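Local coordinates for nicotinate phosphoribosyltransferase (Saccharomyces cerevisiae, PDB 1VLP), which catalyses the first step of NAD biosynthesis from nicotinic acid, the ATP-dependent synthesis of nicotinate ribonucleotide from nicotinate and 5-phospho-alpha-D-ribose 1-diphosphate, at residues A[62-67]-A[156-161]; A[110-115]-A[141-146]; A[166-171]-A[371-376]; A[186-191]-A[198-203]. All coordinates share one frame; numbering follows the deposited sequence.

Contact 1: A[62-67]-A[156-161]; sequences INWLKE and FKFVDI
Phe158 drives the CE2 corner of its ring into one face of the Trp64 indole, over the side of the five-membered ring that is joined to the backbone. The nearest atoms are Phe158 CE2 and Trp64 CG, 3.3 Å apart, and the adjacent Phe158 CZ lies 3.6 Å from Trp64 CD1. With the ring planes inclined at 57° and the phenyl and pyrrole centroids 4.8 Å apart, the rings meet obliquely. A chi1 of -176° swings the indole toward helix 144-159, and chi2 near 90° presents this face to the phenyl ring. Lys157 adds its aliphatic part: its CD lies over the same indole face, near the rim, 4.1 Å from Trp64 CZ2, while its CG lies over the rim of one face of the neighbouring Phe158 ring. Carbon atoms make nearly all of the contact. Replacing Trp64 by a leucine would probably leave the Phe158 ring without the flat surface it leans on and the Lys157 methylenes with little to lie against. Here the middle of helix 59-71 meets the C-terminal part of helix 144-159, where the turn widens to pi type; the indole also touches Leu150 and Ala154 farther back on that second helix, while Ile62 and Leu65 face strands 113-120 and 126-134 of the antiparallel sheet.

Contact 2: A[110-115]-A[141-146]; sequences EEQISF and ILYEIP
Ile113 and Tyr143 make the closest backbone approach, CA to CA 8.9 Å, where 110-115 passes from the short helix 109-112 into strand 113-120; on the other side, residues 141-143, helical in phi/psi, lead into helix 144-159. The contact lies in the N-terminal family region; strand 113-120 is an outermost strand of an antiparallel sheet that strands 388-395 and 398-399 also join, and the start of helix 144-159 packs against it through Tyr143. At this separation a single large side chain spans the gap. A chi1 of -74° sends the tyrosine ring out toward Gln112 and Ile113. These consecutive residues meet it on the same side of the ring plane, Ile113 toward CE1 and Gln112 toward CE2. Ile113, the first residue to leave helical geometry, sets its CG1 branch over the ring face; its CD1 lies 3.7 Å from Tyr143 CE1. Gln112 comes in obliquely, crossing the tyrosine side chain at about a right angle and touching it with its methylenes. The ring, buried, also packs on Val133 of strand 126-134, and Ile113 continues the apolar layer onto Phe69 and Ile131. One residue on, Glu144 faces elsewhere: it bridges to Lys28 and bonds the hydroxyl of Tyr27, assigned to nicotinate by similarity. On the Gln112 side, CB is 3.7 Å from Tyr143 CE2 and 3.8 Å from Tyr143 OH.

Contact 3: A[166-171]-A[371-376]; sequences ENQLEQ and NDFRKK
Asp372 O receives two side-chain amides, from Gln168 and Gln171, which lie one turn apart on the same side of helix 168-181. This joins the first turn of that helix to the residue just before a short, weakly bonded strand, 373-374, paired antiparallel with 382-383. Gln168 NE2 donates at 3.0 Å to Asp372 O along a nearly straight bond (177°), while Gln171 NE2 reaches Asp372 O at 2.9 Å with more bend; both put the acceptor in their own amide plane. The two donors come from opposite faces of the carbonyl plane, so the oxygen is gripped between them. Gln168 folds back at chi2 (-61°), which lays its amide flat over the Phe373 ring, the planes only 11° apart, with NE2 above the ring centre: an amide-pi stack. The other end of the same amide is satisfied by a water that donates to Gln168 OE1 and accepts from Asp372 N, so one glutamine addresses both backbone polar groups of Asp372. The aspartate carboxylate is held by Lys175, which forms a salt bridge with OD2; the Asp372 side chain lies about 7 Å from that of Thr367, inferred to bind phosphoribosyl diphosphate. A second water donates to Asp372 OD1 at 2.9 Å and makes weak bonds to Gln171 OE1 and Arg374 NE.

Contact 4: A[186-191]-A[198-203]; sequences FSEFGT and KAQDLI
Glu188 and Gln200 meet through a carboxylate and an amide whose planes stand 62° apart. Gln200 NE2 donates to Glu188 OE2 at 3.1 Å, on the syn side and somewhat out of the carboxylate plane, and makes a weak bond to Glu188 OE1. The opposite face of Glu188 OE2 takes the backbone N of Gly190 at 2.9 Å, so the glutamate also ties down its own following loop. With chi1 at -175°, Gln200 stretches away from its own backbone N and stays extended, which carries the amide across to Thr191, whose OG1 lies 3.0 Å from Gln200 NE2. Beside these polar groups Ile203 CD1 packs on Glu188 CG at 3.8 Å. Strand 186-188 belongs to the parallel sheet of the barrel-like phosphoribosyltransferase domain, and the loop after its C-terminal end leads into helix 197-213, a strand-loop-helix unit of the kind that builds TIM-barrel active sites. That loop carries Phe189, a nicotinate residue by similarity, and Gly190 lies about 5 Å from a phosphate ion, probably from the crystallisation liquor, that may mark the pocket. An alanine in place of Glu188 would probably leave Gln200 NE2 and Gly190 N without their common acceptor and the loop less firmly fixed. In the next shell, Thr225 bonds Glu188 OE1, Asn227 bonds Thr191 OG1, and Arg194 holds Gln200 OE1.

From the N terminus, contact 1 opens on helix 59-71 and closes at the end of helix 144-159, a loop that encloses the shorter one of contact 2, between 110-115 and the start of the same helix. Leu65 packs on Phe115 between them, so helix and sheet of the N-terminal domain are joined. Contact 3 then opens at 166-171 and closes some 200 residues later at 371-376; contact 4, the short strand-to-helix return of 186-191 and 198-203, falls within that span. No loops cross. The two pairs are bridged where Phe156 touches Asn371 and where Ile145 meets Thr191, while Phe373 on Ala199 and Gln168 on Ile203 connect contacts 3 and 4.

Contact 1: A[62-67]-A[156-161]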
# COMPACT_ATOMS: atom_id res chain seq x y z
N ILE A 62 -9.37 -0.09 -22.51
CA ILE A 62 -10.45 -0.82 -21.84
C ILE A 62 -10.44 -2.30 -22.24
O ILE A 62 -10.55 -3.21 -21.39
CB ILE A 62 -11.79 -0.13 -22.11
CG1 ILE A 62 -11.83 1.23 -21.40
CG2 ILE A 62 -13.00 -1.05 -21.68
CD1 ILE A 62 -12.97 2.17 -21.82
N ASN A 63 -10.29 -2.55 -23.54
CA ASN A 63 -10.30 -3.93 -24.01
C ASN A 63 -9.09 -4.71 -23.44
O ASN A 63 -9.23 -5.88 -23.09
CB ASN A 63 -10.33 -3.99 -25.54
CG ASN A 63 -11.65 -3.48 -26.11
OD1 ASN A 63 -12.68 -3.58 -25.46
ND2 ASN A 63 -11.62 -2.94 -27.34
N TRP A 64 -7.92 -4.08 -23.39
CA TRP A 64 -6.73 -4.70 -22.84
C TRP A 64 -6.94 -4.99 -21.35
O TRP A 64 -6.61 -6.05 -20.86
CB TRP A 64 -5.51 -3.81 -23.08
CG TRP A 64 -4.20 -4.35 -22.66
CD1 TRP A 64 -3.36 -5.09 -23.42
CD2 TRP A 64 -3.53 -4.13 -21.41
NE1 TRP A 64 -2.20 -5.36 -22.72
CE2 TRP A 64 -2.29 -4.79 -21.48
CE3 TRP A 64 -3.86 -3.42 -20.25
CZ2 TRP A 64 -1.38 -4.73 -20.46
CZ3 TRP A 64 -2.94 -3.37 -19.23
CH2 TRP A 64 -1.73 -4.02 -19.33
N LEU A 65 -7.51 -4.02 -20.64
CA LEU A 65 -7.81 -4.21 -19.23
C LEU A 65 -8.74 -5.38 -19.00
O LEU A 65 -8.55 -6.16 -18.08
CB LEU A 65 -8.38 -2.92 -18.61
CG LEU A 65 -7.29 -1.87 -18.28
CD1 LEU A 65 -8.00 -0.53 -17.95
CD2 LEU A 65 -6.39 -2.29 -17.19
N LYS A 66 -9.79 -5.49 -19.80
CA LYS A 66 -10.74 -6.58 -19.64
C LYS A 66 -9.99 -7.93 -19.74
O LYS A 66 -10.18 -8.83 -18.90
CB LYS A 66 -11.83 -6.47 -20.73
CG LYS A 66 -12.80 -7.54 -20.73
CD LYS A 66 -14.00 -7.22 -21.63
CE LYS A 66 -14.85 -8.49 -21.86
NZ LYS A 66 -15.28 -9.10 -20.58
N GLU A 67 -9.11 -8.03 -20.73
CA GLU A 67 -8.28 -9.22 -20.89
C GLU A 67 -7.36 -9.49 -19.69
O GLU A 67 -7.33 -10.59 -19.15
CB GLU A 67 -7.52 -9.15 -22.22
CG GLU A 67 -6.75 -10.38 -22.56
CD GLU A 67 -6.37 -10.37 -24.03
OE1 GLU A 67 -5.44 -9.62 -24.39
OE2 GLU A 67 -7.01 -11.08 -24.83
N PHE A 156 -0.66 4.34 -19.58
CA PHE A 156 0.61 4.76 -20.19
C PHE A 156 1.04 3.98 -21.41
O PHE A 156 1.94 4.38 -22.09
CB PHE A 156 1.70 4.89 -19.14
CG PHE A 156 1.43 6.03 -18.22
CD1 PHE A 156 1.57 7.35 -18.68
CD2 PHE A 156 0.92 5.82 -16.95
CE1 PHE A 156 1.27 8.45 -17.85
CE2 PHE A 156 0.65 6.90 -16.12
CZ PHE A 156 0.82 8.20 -16.57
N LYS A 157 0.37 2.87 -21.64
CA LYS A 157 0.57 2.06 -22.85
C LYS A 157 -0.28 2.53 -24.02
O LYS A 157 0.17 2.52 -25.18
CB LYS A 157 0.23 0.59 -22.50
CG LYS A 157 0.78 -0.46 -23.41
CD LYS A 157 0.40 -1.90 -22.86
CE LYS A 157 1.03 -3.00 -23.71
NZ LYS A 157 2.53 -3.01 -23.62
N PHE A 158 -1.55 2.85 -23.74
CA PHE A 158 -2.56 3.13 -24.77
C PHE A 158 -3.03 4.58 -24.85
O PHE A 158 -3.49 5.01 -25.92
CB PHE A 158 -3.77 2.21 -24.57
CG PHE A 158 -3.41 0.77 -24.68
CD1 PHE A 158 -2.98 0.25 -25.92
CD2 PHE A 158 -3.39 -0.05 -23.57
CE1 PHE A 158 -2.57 -1.08 -26.04
CE2 PHE A 158 -3.00 -1.39 -23.67
CZ PHE A 158 -2.59 -1.91 -24.90
N VAL A 159 -2.98 5.30 -23.74
CA VAL A 159 -3.55 6.65 -23.70
C VAL A 159 -2.49 7.76 -23.80
O VAL A 159 -2.58 8.59 -24.73
CB VAL A 159 -4.49 6.86 -22.48
CG1 VAL A 159 -5.17 8.24 -22.50
CG2 VAL A 159 -5.52 5.77 -22.42
N ASP A 160 -1.59 7.83 -22.83
CA ASP A 160 -0.49 8.76 -22.82
C ASP A 160 0.78 8.04 -23.14
O ASP A 160 1.32 7.36 -22.27
CB ASP A 160 -0.35 9.43 -21.45
CG ASP A 160 0.71 10.54 -21.45
OD1 ASP A 160 1.37 10.78 -22.49
OD2 ASP A 160 0.89 11.16 -20.40
N ILE A 161 1.27 8.18 -24.38
CA ILE A 161 2.52 7.54 -24.77
C ILE A 161 3.67 8.53 -24.95
O ILE A 161 4.72 8.17 -25.46
CB ILE A 161 2.34 6.77 -26.11
CG1 ILE A 161 2.02 7.76 -27.23
CG2 ILE A 161 1.21 5.76 -25.99

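Contact 2: A[110-115]-A[141-146]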
# COMPACT_ATOMS: atom_id res chain seq x y z
N GLU A 110 -14.28 -13.07 -12.61
CA GLU A 110 -15.57 -13.04 -13.27
C GLU A 110 -16.75 -12.84 -12.29
O GLU A 110 -17.77 -12.26 -12.66
CB GLU A 110 -15.74 -14.31 -14.12
CG GLU A 110 -16.06 -15.61 -13.34
CD GLU A 110 -14.87 -16.25 -12.60
OE1 GLU A 110 -13.70 -15.78 -12.70
OE2 GLU A 110 -15.14 -17.28 -11.92
N GLU A 111 -16.59 -13.29 -11.06
CA GLU A 111 -17.58 -13.14 -9.99
C GLU A 111 -17.31 -11.93 -9.13
O GLU A 111 -18.24 -11.26 -8.72
CB GLU A 111 -17.55 -14.37 -9.08
CG GLU A 111 -18.01 -15.69 -9.73
CD GLU A 111 -17.97 -16.90 -8.77
OE1 GLU A 111 -17.30 -16.83 -7.70
OE2 GLU A 111 -18.61 -17.94 -9.09
N GLN A 112 -16.04 -11.61 -8.89
CA GLN A 112 -15.67 -10.53 -7.97
C GLN A 112 -15.58 -9.13 -8.59
O GLN A 112 -15.87 -8.15 -7.90
CB GLN A 112 -14.34 -10.81 -7.30
CG GLN A 112 -14.44 -11.29 -5.87
CD GLN A 112 -15.17 -12.61 -5.75
OE1 GLN A 112 -16.38 -12.62 -5.49
NE2 GLN A 112 -14.45 -13.72 -5.92
N ILE A 113 -15.11 -9.02 -9.83
CA ILE A 113 -14.93 -7.70 -10.47
C ILE A 113 -16.13 -7.36 -11.33
O ILE A 113 -16.54 -8.16 -12.19
CB ILE A 113 -13.66 -7.65 -11.37
CG1 ILE A 113 -12.44 -8.08 -10.58
CG2 ILE A 113 -13.48 -6.28 -11.95
CD1 ILE A 113 -11.15 -8.15 -11.44
N SER A 114 -16.68 -6.18 -11.07
CA SER A 114 -17.66 -5.60 -11.94
C SER A 114 -17.00 -4.41 -12.59
O SER A 114 -16.79 -3.43 -11.94
CB SER A 114 -18.86 -5.10 -11.13
OG SER A 114 -19.76 -4.38 -11.97
N PHE A 115 -16.64 -4.55 -13.86
CA PHE A 115 -15.90 -3.52 -14.63
C PHE A 115 -16.74 -3.11 -15.83
O PHE A 115 -17.08 -3.93 -16.72
CB PHE A 115 -14.56 -4.12 -15.06
CG PHE A 115 -13.75 -3.28 -15.99
CD1 PHE A 115 -13.76 -1.87 -15.92
CD2 PHE A 115 -12.96 -3.90 -16.95
CE1 PHE A 115 -12.95 -1.12 -16.76
CE2 PHE A 115 -12.16 -3.15 -17.81
CZ PHE A 115 -12.16 -1.75 -17.73
N ILE A 141 -9.61 -9.24 -1.08
CA ILE A 141 -8.48 -8.45 -0.55
C ILE A 141 -7.24 -8.31 -1.50
O ILE A 141 -6.57 -7.27 -1.49
CB ILE A 141 -8.10 -8.98 0.85
CG1 ILE A 141 -7.11 -8.05 1.54
CG2 ILE A 141 -7.56 -10.41 0.77
CD1 ILE A 141 -7.50 -7.67 2.83
N LEU A 142 -6.93 -9.34 -2.30
CA LEU A 142 -5.73 -9.24 -3.11
C LEU A 142 -5.89 -8.32 -4.32
O LEU A 142 -4.89 -7.96 -4.93
CB LEU A 142 -5.27 -10.63 -3.55
CG LEU A 142 -4.83 -11.57 -2.42
CD1 LEU A 142 -4.16 -12.84 -3.03
CD2 LEU A 142 -3.89 -10.90 -1.43
N TYR A 143 -7.11 -8.02 -4.76
CA TYR A 143 -7.24 -7.29 -6.07
C TYR A 143 -6.67 -5.90 -6.13
O TYR A 143 -6.21 -5.49 -7.20
CB TYR A 143 -8.70 -7.22 -6.48
CG TYR A 143 -9.26 -8.51 -6.97
CD1 TYR A 143 -8.96 -8.97 -8.25
CD2 TYR A 143 -10.13 -9.28 -6.18
CE1 TYR A 143 -9.53 -10.13 -8.73
CE2 TYR A 143 -10.67 -10.45 -6.65
CZ TYR A 143 -10.37 -10.87 -7.92
OH TYR A 143 -10.92 -12.04 -8.40
N GLU A 144 -6.74 -5.15 -5.02
CA GLU A 144 -6.36 -3.72 -5.03
C GLU A 144 -5.07 -3.44 -5.85
O GLU A 144 -5.08 -2.67 -6.83
CB GLU A 144 -6.21 -3.20 -3.60
CG GLU A 144 -5.87 -1.72 -3.51
CD GLU A 144 -5.21 -1.30 -2.18
OE1 GLU A 144 -4.97 -2.12 -1.25
OE2 GLU A 144 -4.95 -0.08 -2.06
N ILE A 145 -3.97 -4.07 -5.47
CA ILE A 145 -2.67 -3.72 -6.05
C ILE A 145 -2.55 -4.08 -7.50
O ILE A 145 -2.25 -3.19 -8.30
CB ILE A 145 -1.52 -4.37 -5.27
CG1 ILE A 145 -1.72 -4.06 -3.80
CG2 ILE A 145 -0.13 -3.88 -5.75
CD1 ILE A 145 -1.65 -2.81 -3.44
N PRO A 146 -2.76 -5.36 -7.86
CA PRO A 146 -2.64 -5.69 -9.29
C PRO A 146 -3.61 -4.89 -10.15
O PRO A 146 -3.28 -4.51 -11.26
CB PRO A 146 -2.87 -7.21 -9.36
CG PRO A 146 -3.49 -7.57 -8.03
CD PRO A 146 -3.05 -6.56 -7.04

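Contact 3: A[166-171]-A[371-376]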
# COMPACT_ATOMS: atom_id res chain seq x y z
N GLU A 166 14.17 6.28 -20.89
CA GLU A 166 15.52 6.79 -20.85
C GLU A 166 15.82 7.33 -19.47
O GLU A 166 15.00 8.05 -18.89
CB GLU A 166 15.73 7.87 -21.89
CG GLU A 166 15.63 7.31 -23.32
CD GLU A 166 16.64 6.19 -23.61
OE1 GLU A 166 17.87 6.48 -23.62
OE2 GLU A 166 16.20 5.03 -23.81
N ASN A 167 16.97 6.92 -18.97
CA ASN A 167 17.52 7.38 -17.70
C ASN A 167 16.75 6.96 -16.43
O ASN A 167 17.06 7.48 -15.34
CB ASN A 167 17.71 8.90 -17.70
CG ASN A 167 18.71 9.35 -18.77
OD1 ASN A 167 19.87 8.89 -18.78
ND2 ASN A 167 18.26 10.20 -19.70
N GLN A 168 15.76 6.06 -16.56
CA GLN A 168 14.99 5.58 -15.37
C GLN A 168 15.91 4.87 -14.38
O GLN A 168 15.94 5.16 -13.16
CB GLN A 168 13.85 4.66 -15.79
CG GLN A 168 12.63 5.42 -16.33
CD GLN A 168 12.05 6.35 -15.28
OE1 GLN A 168 11.88 5.90 -14.15
NE2 GLN A 168 11.70 7.62 -15.65
N LEU A 169 16.76 4.00 -14.88
CA LEU A 169 17.67 3.31 -13.94
C LEU A 169 18.61 4.30 -13.20
O LEU A 169 18.73 4.26 -11.98
CB LEU A 169 18.45 2.24 -14.68
CG LEU A 169 19.37 1.29 -13.90
CD1 LEU A 169 19.65 0.16 -14.88
CD2 LEU A 169 20.65 1.98 -13.45
N GLU A 170 19.26 5.18 -13.98
CA GLU A 170 20.18 6.18 -13.47
C GLU A 170 19.54 7.16 -12.47
O GLU A 170 20.16 7.55 -11.46
CB GLU A 170 20.75 6.95 -14.65
CG GLU A 170 21.67 6.12 -15.58
CD GLU A 170 20.97 5.15 -16.57
OE1 GLU A 170 19.72 5.13 -16.76
OE2 GLU A 170 21.72 4.35 -17.18
N GLN A 171 18.29 7.54 -12.76
CA GLN A 171 17.55 8.45 -11.87
C GLN A 171 17.25 7.82 -10.50
O GLN A 171 17.39 8.46 -9.43
CB GLN A 171 16.28 8.89 -12.59
CG GLN A 171 15.38 9.72 -11.77
CD GLN A 171 14.20 10.25 -12.58
OE1 GLN A 171 14.28 11.33 -13.17
NE2 GLN A 171 13.16 9.48 -12.66
N ASN A 371 7.01 6.13 -10.74
CA ASN A 371 6.28 6.96 -11.68
C ASN A 371 6.75 8.42 -11.68
O ASN A 371 5.96 9.35 -11.51
CB ASN A 371 4.73 6.79 -11.48
CG ASN A 371 3.96 6.96 -12.77
OD1 ASN A 371 4.42 7.66 -13.66
ND2 ASN A 371 2.76 6.41 -12.83
N ASP A 372 8.05 8.58 -11.96
CA ASP A 372 8.73 9.85 -12.07
C ASP A 372 9.30 9.97 -13.50
O ASP A 372 10.43 9.55 -13.74
CB ASP A 372 9.84 9.97 -11.00
CG ASP A 372 10.53 11.34 -11.03
OD1 ASP A 372 10.03 12.24 -11.73
OD2 ASP A 372 11.57 11.54 -10.36
N PHE A 373 8.48 10.50 -14.41
CA PHE A 373 8.76 10.59 -15.85
C PHE A 373 8.56 12.02 -16.33
O PHE A 373 7.71 12.77 -15.79
CB PHE A 373 7.84 9.66 -16.62
CG PHE A 373 8.17 8.22 -16.48
CD1 PHE A 373 7.82 7.52 -15.34
CD2 PHE A 373 8.86 7.55 -17.47
CE1 PHE A 373 8.13 6.19 -15.21
CE2 PHE A 373 9.18 6.22 -17.35
CZ PHE A 373 8.83 5.53 -16.23
N ARG A 374 9.37 12.41 -17.30
CA ARG A 374 9.18 13.65 -18.05
C ARG A 374 8.56 13.32 -19.38
O ARG A 374 8.53 12.16 -19.81
CB ARG A 374 10.51 14.35 -18.34
CG ARG A 374 11.29 14.81 -17.15
CD ARG A 374 10.59 15.87 -16.34
NE ARG A 374 11.43 16.21 -15.19
CZ ARG A 374 12.52 16.99 -15.25
NH1 ARG A 374 12.90 17.54 -16.39
NH2 ARG A 374 13.23 17.23 -14.15
N LYS A 375 8.01 14.33 -20.05
CA LYS A 375 7.45 14.13 -21.37
C LYS A 375 8.61 13.94 -22.33
O LYS A 375 9.65 14.56 -22.17
CB LYS A 375 6.56 15.32 -21.78
CG LYS A 375 5.28 15.42 -20.96
CD LYS A 375 4.30 16.45 -21.49
CE LYS A 375 2.97 16.36 -20.73
NZ LYS A 375 2.18 15.09 -21.09
N LYS A 376 8.39 13.09 -23.32
CA LYS A 376 9.40 12.87 -24.36
C LYS A 376 9.43 14.12 -25.26
O LYS A 376 10.50 14.60 -25.63
CB LYS A 376 9.11 11.61 -25.16
CG LYS A 376 10.18 11.37 -26.20
CD LYS A 376 10.09 10.03 -26.89
CE LYS A 376 11.35 9.81 -27.78
NZ LYS A 376 12.18 11.07 -28.00
O HOH W 1 9.79 6.41 -12.28
O HOH W 2 11.77 13.44 -13.65

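Contact 4: A[186-191]-A[198-203]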
# COMPACT_ATOMS: atom_id res chain seq x y z
N PHE A 186 15.29 3.10 4.09
CA PHE A 186 14.10 3.21 3.28
C PHE A 186 13.76 1.93 2.59
O PHE A 186 14.62 1.05 2.39
CB PHE A 186 14.20 4.36 2.23
CG PHE A 186 15.12 4.08 1.10
CD1 PHE A 186 16.50 4.32 1.25
CD2 PHE A 186 14.66 3.52 -0.11
CE1 PHE A 186 17.37 4.06 0.25
CE2 PHE A 186 15.57 3.27 -1.14
CZ PHE A 186 16.90 3.51 -0.95
N SER A 187 12.50 1.84 2.24
CA SER A 187 12.03 0.78 1.35
C SER A 187 11.31 1.36 0.14
O SER A 187 10.73 2.44 0.19
CB SER A 187 11.14 -0.19 2.12
OG SER A 187 9.95 0.47 2.49
N GLU A 188 11.37 0.63 -0.96
CA GLU A 188 10.63 0.91 -2.18
C GLU A 188 9.20 0.45 -2.00
O GLU A 188 8.93 -0.63 -1.45
CB GLU A 188 11.30 0.14 -3.34
CG GLU A 188 10.78 0.53 -4.71
CD GLU A 188 9.47 -0.12 -5.09
OE1 GLU A 188 9.11 -1.22 -4.60
OE2 GLU A 188 8.78 0.50 -5.90
N PHE A 189 8.26 1.28 -2.40
CA PHE A 189 6.84 1.08 -2.08
C PHE A 189 5.91 1.45 -3.25
O PHE A 189 4.69 1.75 -3.03
CB PHE A 189 6.55 2.01 -0.89
CG PHE A 189 5.22 1.84 -0.19
CD1 PHE A 189 4.53 0.60 -0.14
CD2 PHE A 189 4.66 2.96 0.45
CE1 PHE A 189 3.30 0.50 0.53
CE2 PHE A 189 3.43 2.85 1.13
CZ PHE A 189 2.76 1.63 1.17
N GLY A 190 6.45 1.49 -4.47
CA GLY A 190 5.74 2.07 -5.61
C GLY A 190 4.95 1.12 -6.51
O GLY A 190 4.57 1.50 -7.60
N THR A 191 4.63 -0.10 -6.04
CA THR A 191 3.93 -1.04 -6.91
C THR A 191 2.61 -0.46 -7.50
O THR A 191 2.39 -0.47 -8.73
CB THR A 191 3.64 -2.38 -6.21
OG1 THR A 191 4.87 -2.95 -5.80
CG2 THR A 191 2.86 -3.33 -7.12
N LYS A 198 7.83 -2.94 -16.06
CA LYS A 198 9.18 -2.68 -16.52
C LYS A 198 9.77 -1.48 -15.80
O LYS A 198 10.95 -1.51 -15.48
CB LYS A 198 9.19 -2.48 -18.02
CG LYS A 198 10.50 -2.07 -18.56
CD LYS A 198 10.49 -1.99 -20.07
CE LYS A 198 11.72 -1.29 -20.59
NZ LYS A 198 11.94 -1.52 -22.07
N ALA A 199 8.97 -0.43 -15.56
CA ALA A 199 9.45 0.80 -14.88
C ALA A 199 9.93 0.44 -13.49
O ALA A 199 10.99 0.86 -13.04
CB ALA A 199 8.35 1.89 -14.79
N GLN A 200 9.11 -0.32 -12.79
CA GLN A 200 9.50 -0.73 -11.44
C GLN A 200 10.76 -1.61 -11.45
O GLN A 200 11.65 -1.42 -10.64
CB GLN A 200 8.32 -1.39 -10.71
CG GLN A 200 8.61 -1.75 -9.22
CD GLN A 200 7.36 -2.17 -8.49
OE1 GLN A 200 6.51 -2.77 -9.09
NE2 GLN A 200 7.28 -1.93 -7.17
N ASP A 201 10.86 -2.55 -12.38
CA ASP A 201 12.06 -3.35 -12.53
C ASP A 201 13.34 -2.51 -12.78
O ASP A 201 14.41 -2.77 -12.21
CB ASP A 201 11.88 -4.38 -13.62
CG ASP A 201 13.09 -5.31 -13.72
OD1 ASP A 201 13.28 -6.14 -12.80
OD2 ASP A 201 13.82 -5.18 -14.70
N LEU A 202 13.21 -1.48 -13.63
CA LEU A 202 14.36 -0.61 -13.89
C LEU A 202 14.77 0.18 -12.67
O LEU A 202 15.96 0.32 -12.42
CB LEU A 202 14.08 0.34 -15.05
CG LEU A 202 14.07 -0.27 -16.43
CD1 LEU A 202 13.54 0.79 -17.38
CD2 LEU A 202 15.46 -0.76 -16.77
N ILE A 203 13.82 0.69 -11.89
CA ILE A 203 14.16 1.41 -10.66
C ILE A 203 14.74 0.46 -9.59
O ILE A 203 15.65 0.84 -8.87
CB ILE A 203 13.06 2.40 -10.20
CG1 ILE A 203 11.87 1.70 -9.60
CG2 ILE A 203 12.71 3.36 -11.33
CD1 ILE A 203 12.07 1.32 -8.15